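PDB 4Q88: glycoside hydrolase family 88 protein from Bacteroides vulgatus, which is probably a hydrolase acting on sugar substrates, although its own activity and substrate have not been established. Local coordinates for residues A191-Y195 / P196-T200; M131-K135 / L136-H140; L165-L168 / H169-L172; L291-D294 / I295-I299. One frame throughout, in Å; residues are numbered along the deposited sequence. Where two conformers were deposited one is given.

Contact 1: A191-Y195 / P196-T200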
loop_
_atom_site.group_PDB
_atom_site.type_symbol
_atom_site.label_atom_id
_atom_site.label_comp_id
_atom_site.label_asym_id
_atom_site.label_seq_id
_atom_site.Cartn_x
_atom_site.Cartn_y
_atom_site.Cartn_z
ATOM N N ALA A 191 -12.551 2.629 -13.277
ATOM C CA ALA A 191 -13.096 2.814 -14.634
ATOM C C ALA A 191 -13.737 4.160 -14.980
ATOM O O ALA A 191 -13.997 4.427 -16.167
ATOM C CB ALA A 191 -14.090 1.694 -14.945
ATOM N N LYS A 192 -13.988 5.005 -14.005
ATOM C CA LYS A 192 -14.560 6.326 -14.294
ATOM C C LYS A 192 -13.539 7.297 -14.829
ATOM O O LYS A 192 -13.949 8.274 -15.496
ATOM C CB LYS A 192 -15.203 6.924 -13.065
ATOM C CG LYS A 192 -16.374 6.088 -12.567
ATOM C CD LYS A 192 -17.170 6.810 -11.479
ATOM C CE LYS A 192 -16.337 7.672 -10.544
ATOM N NZ LYS A 192 -17.151 8.212 -9.411
ATOM N N TYR A 193 -12.241 7.011 -14.611
ATOM C CA TYR A 193 -11.194 7.988 -14.849
ATOM C C TYR A 193 -10.420 7.994 -16.170
ATOM O O TYR A 193 -9.754 8.977 -16.462
ATOM C CB TYR A 193 -10.260 8.027 -13.639
ATOM C CG TYR A 193 -10.923 8.555 -12.435
ATOM C CD1 TYR A 193 -11.643 7.724 -11.592
ATOM C CD2 TYR A 193 -10.874 9.921 -12.132
ATOM C CE1 TYR A 193 -12.315 8.215 -10.489
ATOM C CE2 TYR A 193 -11.558 10.443 -11.031
ATOM C CZ TYR A 193 -12.256 9.582 -10.204
ATOM O OH TYR A 193 -12.890 10.067 -9.086
ATOM N N PRO A 194 -10.523 6.959 -17.023
ATOM C CA PRO A 194 -9.660 7.065 -18.218
ATOM C C PRO A 194 -9.939 8.246 -19.166
ATOM O O PRO A 194 -11.078 8.709 -19.284
ATOM C CB PRO A 194 -9.915 5.730 -18.961
ATOM C CG PRO A 194 -10.188 4.788 -17.839
ATOM C CD PRO A 194 -10.980 5.553 -16.817
ATOM N N TYR A 195 -8.871 8.693 -19.815
ATOM C CA TYR A 195 -8.874 9.737 -20.813
ATOM C C TYR A 195 -9.257 9.093 -22.169
ATOM O O TYR A 195 -8.901 7.943 -22.398
ATOM C CB TYR A 195 -7.476 10.284 -20.879
ATOM C CG TYR A 195 -7.262 11.525 -21.713
ATOM C CD1 TYR A 195 -6.957 11.425 -23.057
ATOM C CD2 TYR A 195 -7.282 12.810 -21.137
ATOM C CE1 TYR A 195 -6.732 12.551 -23.821
ATOM C CE2 TYR A 195 -7.087 13.951 -21.902
ATOM C CZ TYR A 195 -6.813 13.818 -23.265
ATOM O OH TYR A 195 -6.593 14.946 -24.027
ATOM N N PRO A 196 -9.941 9.819 -23.061
ATOM C CA PRO A 196 -10.378 11.220 -22.984
ATOM C C PRO A 196 -11.749 11.442 -22.387
ATOM O O PRO A 196 -12.163 12.627 -22.202
ATOM C CB PRO A 196 -10.403 11.651 -24.456
ATOM C CG PRO A 196 -10.847 10.409 -25.159
ATOM C CD PRO A 196 -10.211 9.249 -24.415
ATOM N N PHE A 197 -12.489 10.388 -22.070
ATOM C CA PHE A 197 -13.859 10.625 -21.543
ATOM C C PHE A 197 -13.851 11.432 -20.245
ATOM O O PHE A 197 -14.758 12.232 -19.991
ATOM C CB PHE A 197 -14.638 9.335 -21.320
ATOM C CG PHE A 197 -16.109 9.575 -20.939
ATOM C CD1 PHE A 197 -17.034 10.034 -21.894
ATOM C CD2 PHE A 197 -16.561 9.339 -19.653
ATOM C CE1 PHE A 197 -18.370 10.265 -21.554
ATOM C CE2 PHE A 197 -17.897 9.564 -19.305
ATOM C CZ PHE A 197 -18.802 10.031 -20.263
ATOM N N HIS A 198 -12.839 11.210 -19.417
ATOM C CA HIS A 198 -12.583 12.057 -18.237
ATOM C C HIS A 198 -11.235 12.752 -18.418
ATOM O O HIS A 198 -10.246 12.121 -18.814
ATOM C CB HIS A 198 -12.531 11.217 -16.967
ATOM C CG HIS A 198 -12.082 11.981 -15.761
ATOM N ND1 HIS A 198 -12.873 12.930 -15.120
ATOM C CD2 HIS A 198 -10.901 11.964 -15.091
ATOM C CE1 HIS A 198 -12.211 13.430 -14.081
ATOM N NE2 HIS A 198 -10.996 12.891 -14.063
ATOM N N LYS A 199 -11.198 14.050 -18.082
ATOM C CA LYS A 199 -9.990 14.841 -18.157
ATOM C C LYS A 199 -9.935 15.708 -16.902
ATOM O O LYS A 199 -10.969 15.957 -16.250
ATOM C CB LYS A 199 -9.989 15.776 -19.375
ATOM C CG LYS A 199 -10.163 15.123 -20.736
ATOM C CD LYS A 199 -9.905 16.124 -21.844
ATOM C CE LYS A 199 -10.044 15.519 -23.237
ATOM N NZ LYS A 199 -11.461 15.153 -23.529
ATOM N N THR A 200 -8.735 16.144 -16.565
ATOM C CA THR A 200 -8.562 17.127 -15.493
ATOM C C THR A 200 -9.100 18.483 -15.926
ATOM O O THR A 200 -9.447 18.718 -17.093
ATOM C CB THR A 200 -7.108 17.280 -15.060
ATOM O OG1 THR A 200 -6.362 17.911 -16.133
ATOM C CG2 THR A 200 -6.486 15.916 -14.672
HETATM O O HOH W 1 -8.137 11.093 -17.380
#

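Contact 2: M131-K135 / L136-H140. With EDO (1,2-ethanediol), chain E.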
loop_
_atom_site.group_PDB
_atom_site.type_symbol
_atom_site.label_atom_id
_atom_site.label_comp_id
_atom_site.label_asym_id
_atom_site.label_seq_id
_atom_site.Cartn_x
_atom_site.Cartn_y
_atom_site.Cartn_z
HETATM N N MSE A 131 -10.601 -17.882 -5.427
HETATM C CA MSE A 131 -9.840 -18.344 -6.570
HETATM C C MSE A 131 -10.573 -19.482 -7.267
HETATM O O MSE A 131 -10.358 -19.664 -8.452
HETATM C CB MSE A 131 -8.455 -18.812 -6.131
HETATM C CG MSE A 131 -7.574 -17.629 -5.678
HETATM SE SE MSE A 131 -5.748 -18.306 -5.382
HETATM C CE MSE A 131 -6.049 -19.418 -3.799
ATOM N N SER A 132 -11.504 -20.162 -6.552
ATOM C CA SER A 132 -12.310 -21.220 -7.141
ATOM C C SER A 132 -13.418 -20.677 -8.031
ATOM O O SER A 132 -13.964 -21.420 -8.876
ATOM C CB SER A 132 -12.845 -22.163 -6.040
ATOM O OG SER A 132 -13.959 -21.612 -5.366
ATOM N N THR A 133 -13.774 -19.397 -7.873
ATOM C CA THR A 133 -14.877 -18.812 -8.650
ATOM C C THR A 133 -14.350 -18.482 -10.032
ATOM O O THR A 133 -13.134 -18.411 -10.229
ATOM C CB THR A 133 -15.471 -17.539 -8.005
ATOM O OG1 THR A 133 -14.484 -16.491 -7.980
ATOM C CG2 THR A 133 -15.925 -17.799 -6.584
ATOM N N SER A 134 -15.248 -18.355 -11.006
ATOM C CA SER A 134 -14.827 -18.056 -12.367
ATOM C C SER A 134 -14.620 -16.538 -12.576
ATOM O O SER A 134 -13.955 -16.122 -13.517
ATOM C CB SER A 134 -15.827 -18.640 -13.380
ATOM O OG SER A 134 -17.050 -17.941 -13.312
ATOM N N LYS A 135 -15.207 -15.729 -11.704
ATOM C CA LYS A 135 -15.048 -14.263 -11.731
ATOM C C LYS A 135 -13.578 -13.832 -11.635
ATOM O O LYS A 135 -12.789 -14.409 -10.854
ATOM C CB LYS A 135 -15.808 -13.688 -10.553
ATOM C CG LYS A 135 -15.794 -12.181 -10.428
ATOM C CD LYS A 135 -16.731 -11.765 -9.297
ATOM C CE LYS A 135 -16.632 -10.285 -8.982
ATOM N NZ LYS A 135 -17.333 -9.453 -10.006
ATOM N N LEU A 136 -13.207 -12.855 -12.482
ATOM C CA LEU A 136 -11.856 -12.389 -12.550
ATOM C C LEU A 136 -11.650 -10.924 -12.167
ATOM O O LEU A 136 -10.498 -10.516 -12.048
ATOM C CB LEU A 136 -11.262 -12.613 -13.913
ATOM C CG LEU A 136 -11.350 -14.069 -14.458
ATOM C CD1 LEU A 136 -10.883 -14.137 -15.895
ATOM C CD2 LEU A 136 -10.548 -15.001 -13.569
ATOM N N ASP A 137 -12.734 -10.130 -12.119
ATOM C CA ASP A 137 -12.619 -8.701 -11.960
ATOM C C ASP A 137 -12.781 -8.272 -10.509
ATOM O O ASP A 137 -13.419 -7.274 -10.195
ATOM C CB ASP A 137 -13.614 -7.985 -12.893
ATOM C CG ASP A 137 -15.066 -8.302 -12.562
ATOM O OD1 ASP A 137 -15.378 -9.287 -11.874
ATOM O OD2 ASP A 137 -15.929 -7.511 -12.990
ATOM N N TYR A 138 -12.141 -8.996 -9.609
ATOM C CA TYR A 138 -12.170 -8.656 -8.202
ATOM C C TYR A 138 -11.422 -7.366 -7.840
ATOM O O TYR A 138 -11.721 -6.767 -6.799
ATOM C CB TYR A 138 -11.586 -9.809 -7.379
ATOM C CG TYR A 138 -12.540 -11.005 -7.232
ATOM C CD1 TYR A 138 -13.608 -10.946 -6.320
ATOM C CD2 TYR A 138 -12.376 -12.180 -7.978
ATOM C CE1 TYR A 138 -14.477 -12.007 -6.177
ATOM C CE2 TYR A 138 -13.237 -13.225 -7.854
ATOM C CZ TYR A 138 -14.290 -13.158 -6.951
ATOM O OH TYR A 138 -15.140 -14.214 -6.808
ATOM N N TRP A 139 -10.413 -6.995 -8.635
ATOM C CA TRP A 139 -9.527 -5.863 -8.294
ATOM C C TRP A 139 -9.901 -4.757 -9.291
ATOM O O TRP A 139 -9.149 -4.390 -10.199
ATOM C CB TRP A 139 -8.045 -6.298 -8.439
ATOM C CG TRP A 139 -7.656 -7.358 -7.495
ATOM C CD1 TRP A 139 -8.372 -7.808 -6.410
ATOM C CD2 TRP A 139 -6.446 -8.092 -7.512
ATOM N NE1 TRP A 139 -7.672 -8.794 -5.764
ATOM C CE2 TRP A 139 -6.495 -8.998 -6.442
ATOM C CE3 TRP A 139 -5.321 -8.092 -8.365
ATOM C CZ2 TRP A 139 -5.453 -9.865 -6.150
ATOM C CZ3 TRP A 139 -4.298 -9.007 -8.093
ATOM C CH2 TRP A 139 -4.367 -9.866 -7.010
ATOM N N HIS A 140 -11.093 -4.232 -9.096
ATOM C CA HIS A 140 -11.727 -3.274 -10.030
ATOM C C HIS A 140 -11.471 -1.789 -9.649
ATOM O O HIS A 140 -12.100 -0.869 -10.220
ATOM C CB HIS A 140 -13.285 -3.508 -10.091
ATOM C CG HIS A 140 -13.948 -3.581 -8.741
ATOM N ND1 HIS A 140 -14.449 -2.479 -8.086
ATOM C CD2 HIS A 140 -14.197 -4.635 -7.930
ATOM C CE1 HIS A 140 -14.942 -2.846 -6.912
ATOM N NE2 HIS A 140 -14.829 -4.157 -6.806
HETATM C C1 EDO E . -18.969 -18.582 -9.707
HETATM O O1 EDO E . -18.071 -19.557 -10.231
HETATM C C2 EDO E . -18.964 -17.366 -10.608
HETATM O O2 EDO E . -17.968 -16.354 -10.259
#

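Contact 3: L165-L168 / H169-L172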
loop_
_atom_site.group_PDB
_atom_site.type_symbol
_atom_site.label_atom_id
_atom_site.label_comp_id
_atom_site.label_asym_id
_atom_site.label_seq_id
_atom_site.Cartn_x
_atom_site.Cartn_y
_atom_site.Cartn_z
ATOM N N LEU A 165 -0.284 -17.844 -7.138
ATOM C CA LEU A 165 0.602 -17.083 -8.019
ATOM C C LEU A 165 0.051 -16.979 -9.416
ATOM O O LEU A 165 0.315 -15.967 -10.084
ATOM C CB LEU A 165 2.034 -17.635 -7.994
ATOM C CG LEU A 165 2.662 -17.682 -6.580
ATOM C CD1 LEU A 165 4.068 -18.225 -6.696
ATOM C CD2 LEU A 165 2.663 -16.352 -5.859
ATOM N N GLU A 166 -0.738 -17.955 -9.883
ATOM C CA GLU A 166 -1.432 -17.845 -11.168
ATOM C C GLU A 166 -2.590 -16.827 -11.062
ATOM O O GLU A 166 -2.766 -15.977 -11.929
ATOM C CB GLU A 166 -1.932 -19.224 -11.644
ATOM C CG GLU A 166 -2.885 -19.231 -12.841
ATOM C CD GLU A 166 -2.346 -18.566 -14.092
ATOM O OE1 GLU A 166 -1.135 -18.763 -14.385
ATOM O OE2 GLU A 166 -3.132 -17.841 -14.785
ATOM N N LYS A 167 -3.354 -16.875 -9.978
ATOM C CA LYS A 167 -4.450 -15.928 -9.828
ATOM C C LYS A 167 -3.975 -14.503 -9.560
ATOM O O LYS A 167 -4.693 -13.522 -9.931
ATOM C CB LYS A 167 -5.421 -16.417 -8.736
ATOM C CG LYS A 167 -6.286 -17.607 -9.184
ATOM C CD LYS A 167 -7.518 -17.174 -9.978
ATOM C CE LYS A 167 -8.226 -18.328 -10.675
ATOM N NZ LYS A 167 -9.331 -17.866 -11.548
ATOM N N LEU A 168 -2.824 -14.366 -8.895
ATOM C CA LEU A 168 -2.174 -13.017 -8.768
ATOM C C LEU A 168 -2.097 -12.365 -10.181
ATOM O O LEU A 168 -2.577 -11.244 -10.383
ATOM C CB LEU A 168 -0.781 -13.143 -8.150
ATOM C CG LEU A 168 0.158 -11.924 -8.215
ATOM C CD1 LEU A 168 -0.461 -10.761 -7.508
ATOM C CD2 LEU A 168 1.492 -12.285 -7.583
ATOM N N HIS A 169 -1.599 -13.118 -11.141
ATOM C CA HIS A 169 -1.435 -12.629 -12.496
ATOM C C HIS A 169 -2.775 -12.431 -13.208
ATOM O O HIS A 169 -2.968 -11.412 -13.896
ATOM C CB HIS A 169 -0.560 -13.564 -13.282
ATOM C CG HIS A 169 -0.181 -13.044 -14.627
ATOM N ND1 HIS A 169 -0.814 -13.470 -15.777
ATOM C CD2 HIS A 169 0.756 -12.150 -15.018
ATOM C CE1 HIS A 169 -0.307 -12.824 -16.814
ATOM N NE2 HIS A 169 0.670 -12.039 -16.383
ATOM N N GLN A 170 -3.697 -13.378 -13.032
ATOM C CA GLN A 170 -4.937 -13.324 -13.741
ATOM C C GLN A 170 -5.768 -12.105 -13.292
ATOM O O GLN A 170 -6.266 -11.364 -14.131
ATOM C CB GLN A 170 -5.677 -14.617 -13.569
ATOM C CG GLN A 170 -6.930 -14.673 -14.382
ATOM C CD GLN A 170 -7.548 -16.047 -14.378
ATOM O OE1 GLN A 170 -7.610 -16.732 -13.351
ATOM N NE2 GLN A 170 -8.046 -16.436 -15.527
ATOM N N TYR A 171 -5.870 -11.887 -11.976
ATOM C CA TYR A 171 -6.586 -10.717 -11.465
ATOM C C TYR A 171 -5.914 -9.401 -11.864
ATOM O O TYR A 171 -6.585 -8.425 -12.185
ATOM C CB TYR A 171 -6.776 -10.793 -9.941
ATOM C CG TYR A 171 -7.566 -11.984 -9.404
ATOM C CD1 TYR A 171 -8.502 -12.667 -10.188
ATOM C CD2 TYR A 171 -7.394 -12.401 -8.101
ATOM C CE1 TYR A 171 -9.255 -13.739 -9.674
ATOM C CE2 TYR A 171 -8.109 -13.474 -7.584
ATOM C CZ TYR A 171 -9.045 -14.147 -8.376
ATOM O OH TYR A 171 -9.806 -15.184 -7.843
ATOM N N LEU A 172 -4.590 -9.347 -11.812
ATOM C CA LEU A 172 -3.863 -8.112 -12.163
ATOM C C LEU A 172 -4.057 -7.810 -13.639
ATOM O O LEU A 172 -4.280 -6.653 -14.011
ATOM C CB LEU A 172 -2.396 -8.234 -11.838
ATOM C CG LEU A 172 -1.487 -7.185 -12.485
ATOM C CD1 LEU A 172 -1.812 -5.837 -11.890
ATOM C CD2 LEU A 172 -0.025 -7.580 -12.252
HETATM O O HOH W 2 -2.772 -15.214 -16.070
HETATM O O HOH W 3 -11.273 -16.392 -9.870
#

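Contact 4: L291-D294 / I295-I299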
loop_
_atom_site.group_PDB
_atom_site.type_symbol
_atom_site.label_atom_id
_atom_site.label_comp_id
_atom_site.label_asym_id
_atom_site.label_seq_id
_atom_site.Cartn_x
_atom_site.Cartn_y
_atom_site.Cartn_z
ATOM N N LEU A 291 16.370 -0.724 -9.426
ATOM C CA LEU A 291 16.423 0.649 -9.874
ATOM C C LEU A 291 17.805 1.223 -9.687
ATOM O O LEU A 291 18.429 1.045 -8.610
ATOM C CB LEU A 291 15.435 1.494 -9.065
ATOM C CG LEU A 291 13.994 1.079 -9.062
ATOM C CD1 LEU A 291 13.220 2.008 -8.143
ATOM C CD2 LEU A 291 13.418 1.133 -10.482
ATOM N N ASN A 292 18.288 1.894 -10.722
ATOM C CA ASN A 292 19.607 2.471 -10.722
ATOM C C ASN A 292 19.763 3.527 -9.614
ATOM O O ASN A 292 18.999 4.509 -9.551
ATOM C CB ASN A 292 19.941 3.078 -12.098
ATOM C CG ASN A 292 21.311 3.703 -12.131
ATOM O OD1 ASN A 292 21.517 4.821 -11.675
ATOM N ND2 ASN A 292 22.286 2.949 -12.646
ATOM N N ALA A 293 20.740 3.319 -8.736
ATOM C CA ALA A 293 20.930 4.229 -7.589
ATOM C C ALA A 293 21.238 5.673 -7.964
ATOM O O ALA A 293 20.803 6.590 -7.291
ATOM C CB ALA A 293 22.018 3.680 -6.632
ATOM N N ASP A 294 22.043 5.904 -9.000
ATOM C CA ASP A 294 22.414 7.244 -9.361
ATOM C C ASP A 294 21.207 8.006 -9.946
ATOM O O ASP A 294 21.020 9.174 -9.657
ATOM C CB ASP A 294 23.567 7.212 -10.363
ATOM C CG ASP A 294 24.862 6.684 -9.743
ATOM O OD1 ASP A 294 25.109 6.920 -8.531
ATOM O OD2 ASP A 294 25.624 6.032 -10.479
ATOM N N ILE A 295 20.389 7.326 -10.734
ATOM C CA ILE A 295 19.213 7.955 -11.331
ATOM C C ILE A 295 18.154 8.262 -10.267
ATOM O O ILE A 295 17.615 9.361 -10.220
ATOM C CB ILE A 295 18.616 7.057 -12.432
ATOM C CG1 ILE A 295 19.571 7.040 -13.619
ATOM C CG2 ILE A 295 17.212 7.560 -12.824
ATOM C CD1 ILE A 295 19.207 6.009 -14.666
ATOM N N TYR A 296 17.875 7.309 -9.407
ATOM C CA TYR A 296 16.752 7.452 -8.476
ATOM C C TYR A 296 17.110 8.006 -7.119
ATOM O O TYR A 296 16.211 8.384 -6.396
ATOM C CB TYR A 296 15.959 6.168 -8.344
ATOM C CG TYR A 296 15.260 5.850 -9.643
ATOM C CD1 TYR A 296 14.112 6.539 -10.014
ATOM C CD2 TYR A 296 15.773 4.934 -10.519
ATOM C CE1 TYR A 296 13.506 6.315 -11.240
ATOM C CE2 TYR A 296 15.158 4.672 -11.731
ATOM C CZ TYR A 296 14.015 5.396 -12.085
ATOM O OH TYR A 296 13.419 5.117 -13.264
ATOM N N SER A 297 18.395 8.031 -6.743
ATOM C CA SER A 297 18.744 8.562 -5.395
ATOM C C SER A 297 18.345 10.079 -5.239
ATOM O O SER A 297 17.815 10.452 -4.239
ATOM C CB SER A 297 20.196 8.174 -4.946
ATOM O OG SER A 297 20.373 6.754 -4.722
ATOM N N PRO A 298 18.472 10.924 -6.258
ATOM C CA PRO A 298 17.959 12.302 -6.157
ATOM C C PRO A 298 16.435 12.434 -5.927
ATOM O O PRO A 298 15.948 13.347 -5.235
ATOM C CB PRO A 298 18.320 12.922 -7.503
ATOM C CG PRO A 298 19.419 12.066 -8.031
ATOM C CD PRO A 298 19.201 10.690 -7.514
ATOM N N ILE A 299 15.687 11.527 -6.534
ATOM C CA ILE A 299 14.223 11.498 -6.351
ATOM C C ILE A 299 13.917 11.170 -4.878
ATOM O O ILE A 299 13.060 11.814 -4.237
ATOM C CB ILE A 299 13.583 10.420 -7.279
ATOM C CG1 ILE A 299 13.968 10.664 -8.720
ATOM C CG2 ILE A 299 12.079 10.313 -7.091
ATOM C CD1 ILE A 299 13.533 11.970 -9.331
#

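Contact 1: A191-Y195 / P196-T200
His198 O is gripped from two directions: a water donates to it at 2.7 Å, and Tyr195 CA adds a weaker CA-H...O contact at 3.4 Å. The same water donates to Tyr193 O, and His198 N donates to Pro194 O at 3.1 Å, pinning a turn whose peptide between Tyr195 and Pro196 is cis. A proline is the residue that most readily accepts such a bond, and with Pro196 as third residue, Pro194 to Phe197 form a type VI turn. Tyr195 CG lies anti to the backbone N (chi1 -172°), which lays the ring over the proline: Pro196 CA sits 3.7 Å from the centroid of the Tyr195 ring, a CH-pi contact on one face. In the conformer given, Lys199 crosses the same ring, its CG 3.5 Å from Tyr195 CE2, then bends so that NZ hydrogen-bonds to Pro196 O at 2.9 Å, perhaps only part of the time. Tyr193 turns its edge to the face of His198 in a T-shaped pair, planes at 81°, while His198 NE2 is held by Asp206. The whole turn lies at the surface, between strand 186-187 and helix 209-225, with Tyr195 resting on Tyr188 and Lys205.

Contact 2: M131-K135 / L136-H140
Lys135 lies across one face of the Tyr138 ring while Thr133 meets that ring at its edge, in the turn that leads out of helix 117-132 toward helix 144-159 of an (alpha/alpha)6 barrel. Lys135 CD stands 4.0 Å from the ring centroid of Tyr138, a CH-pi contact toward the rim. The lysine reaches it because CG is anti to the backbone N (chi1 -178°) and the chain stays extended until it bends at chi4. Its long aliphatic part suits the ring, and its charge suits Asp137: Lys135 NZ forms a salt bridge with Asp137 OD1 at 2.7 Å, on the syn side, 28° out of the carboxylate plane. In the ring plane, Tyr138 OH and Thr133 OG1 are 2.6 Å apart and hydrogen-bonded, and OG1 has a second partner in Gln130 O. A leucine in place of Tyr138 would probably leave Thr133 OG1 without its phenol mate and Lys135 without the flat surface beneath it, freer to swing. The buried Tyr138 ring also packs edge-to-face with Tyr171. Beside the turn, a 1,2-ethanediol, probably from the crystallisation liquor, takes one backbone N-H on each oxygen: Ser134 N at 3.2 Å from O1 and Lys135 N at 3.2 Å from O2.

Contact 3: L165-L168 / H169-L172
Lys167 starts over one face of Tyr171, one helical turn further on, with CB 4.1 Å from Tyr171 CE2 and placed toward the rim of the ring. A bend at chi2 (-83°) then carries the chain on across the ring at a slant, and CD comes 3.7 Å from Tyr171 CZ. At CE the company changes: Gln170 OE1 lies 3.2 Å away, since the glutamine chain runs beside the lysine in the same direction. NZ finally donates to Gln170 OE1 at 2.7 Å, tilted 32° from the amide's carbonyl plane, and also to a water 3.0 Å away. That water is 2.8 Å from Tyr171 OH, so it joins the lysine tip to the phenol. Gln170 was modelled in two conformers, and its bond to NZ may therefore be made only part of the time. Lysine suits this place because its methylenes can cover an aromatic ring while its ammonium stays among polar groups. Cut back to an alanine here, the side chain would no longer cover that ring, and the water and Gln170 OE1 would probably lose their charged donor. On another side of the helix, a water 2.6 Å from His169 ND1 also reaches Glu166 OE2 in the conformer given, though these residues find their main polar partners in Glu235 and Tyr232. Behind these side chains run i to i+4 backbone bonds, such as Tyr171 N to Lys167 O at 2.9 Å. Leu168 and Leu172 pack on Tyr236, and the helix lies between helices 117-132, 144-159 and 233-249, as expected in an (alpha/alpha)6 barrel.

Contact 4: L291-D294 / I295-I299
The Tyr296 ring meets Asn292 at its edge, where Asn292 O lies near the ring plane, 3.4 Å from CD2, and Asn292 N lies in the plane as well. Ile295 CG2 sits 3.7 Å above one face of that ring, offset toward the rim, and Leu291 CB comes in obliquely to 3.7 Å from Tyr296 CD2. The other flat group is the Asn292 amide. Its OD1 accepts from Ile295 N at 2.9 Å, with the donor in the carbonyl plane and an N-H...O angle of 157°. With CG anti to the backbone N (chi1 179°), the amide swings toward the first turn of the helix, and Ile295 CG1 packs 3.5 Å from the same OD1. Asparagine suits the spot because its short side chain can accept an N-H that has no carbonyl of an earlier turn to use. The first regular bond follows, Tyr296 N to Asn292 O at 3.0 Å. Pro298 comes after the first turn and has no N-H to give Asp294 O, which its CD approaches to 3.2 Å instead; the helix is kinked here. Leu291 and Tyr296 continue onto helix 233-249, the leucine against Phe240 and Ala244, the tyrosine against Lys245 and Ala248. The N-cap asparagine, together with the hydrophobic staple formed by Leu291 before it and Tyr296 four places after it, marks the start of helix 293-311.

In the fold
Contacts 2 and 3 form one patch, their centres about 10 Å apart: Leu136 CD2 lies 3.3 Å from Gln170 CD, and Trp139 CE3 lies 3.4 Å from Tyr171 CB, so the turn after helix 117-132 rests on helix 163-179. Contact 1 belongs to a later connection; its centre is about 24 Å from that of contact 2, although their nearest atoms come within about 5 Å without touching. Contact 4 is remote, its centre 30 to 37 Å from the other three, and it opens a helix later in the chain. Ethanediol molecules lie near contacts 2 and 4, but no substrate is bound at any of the four.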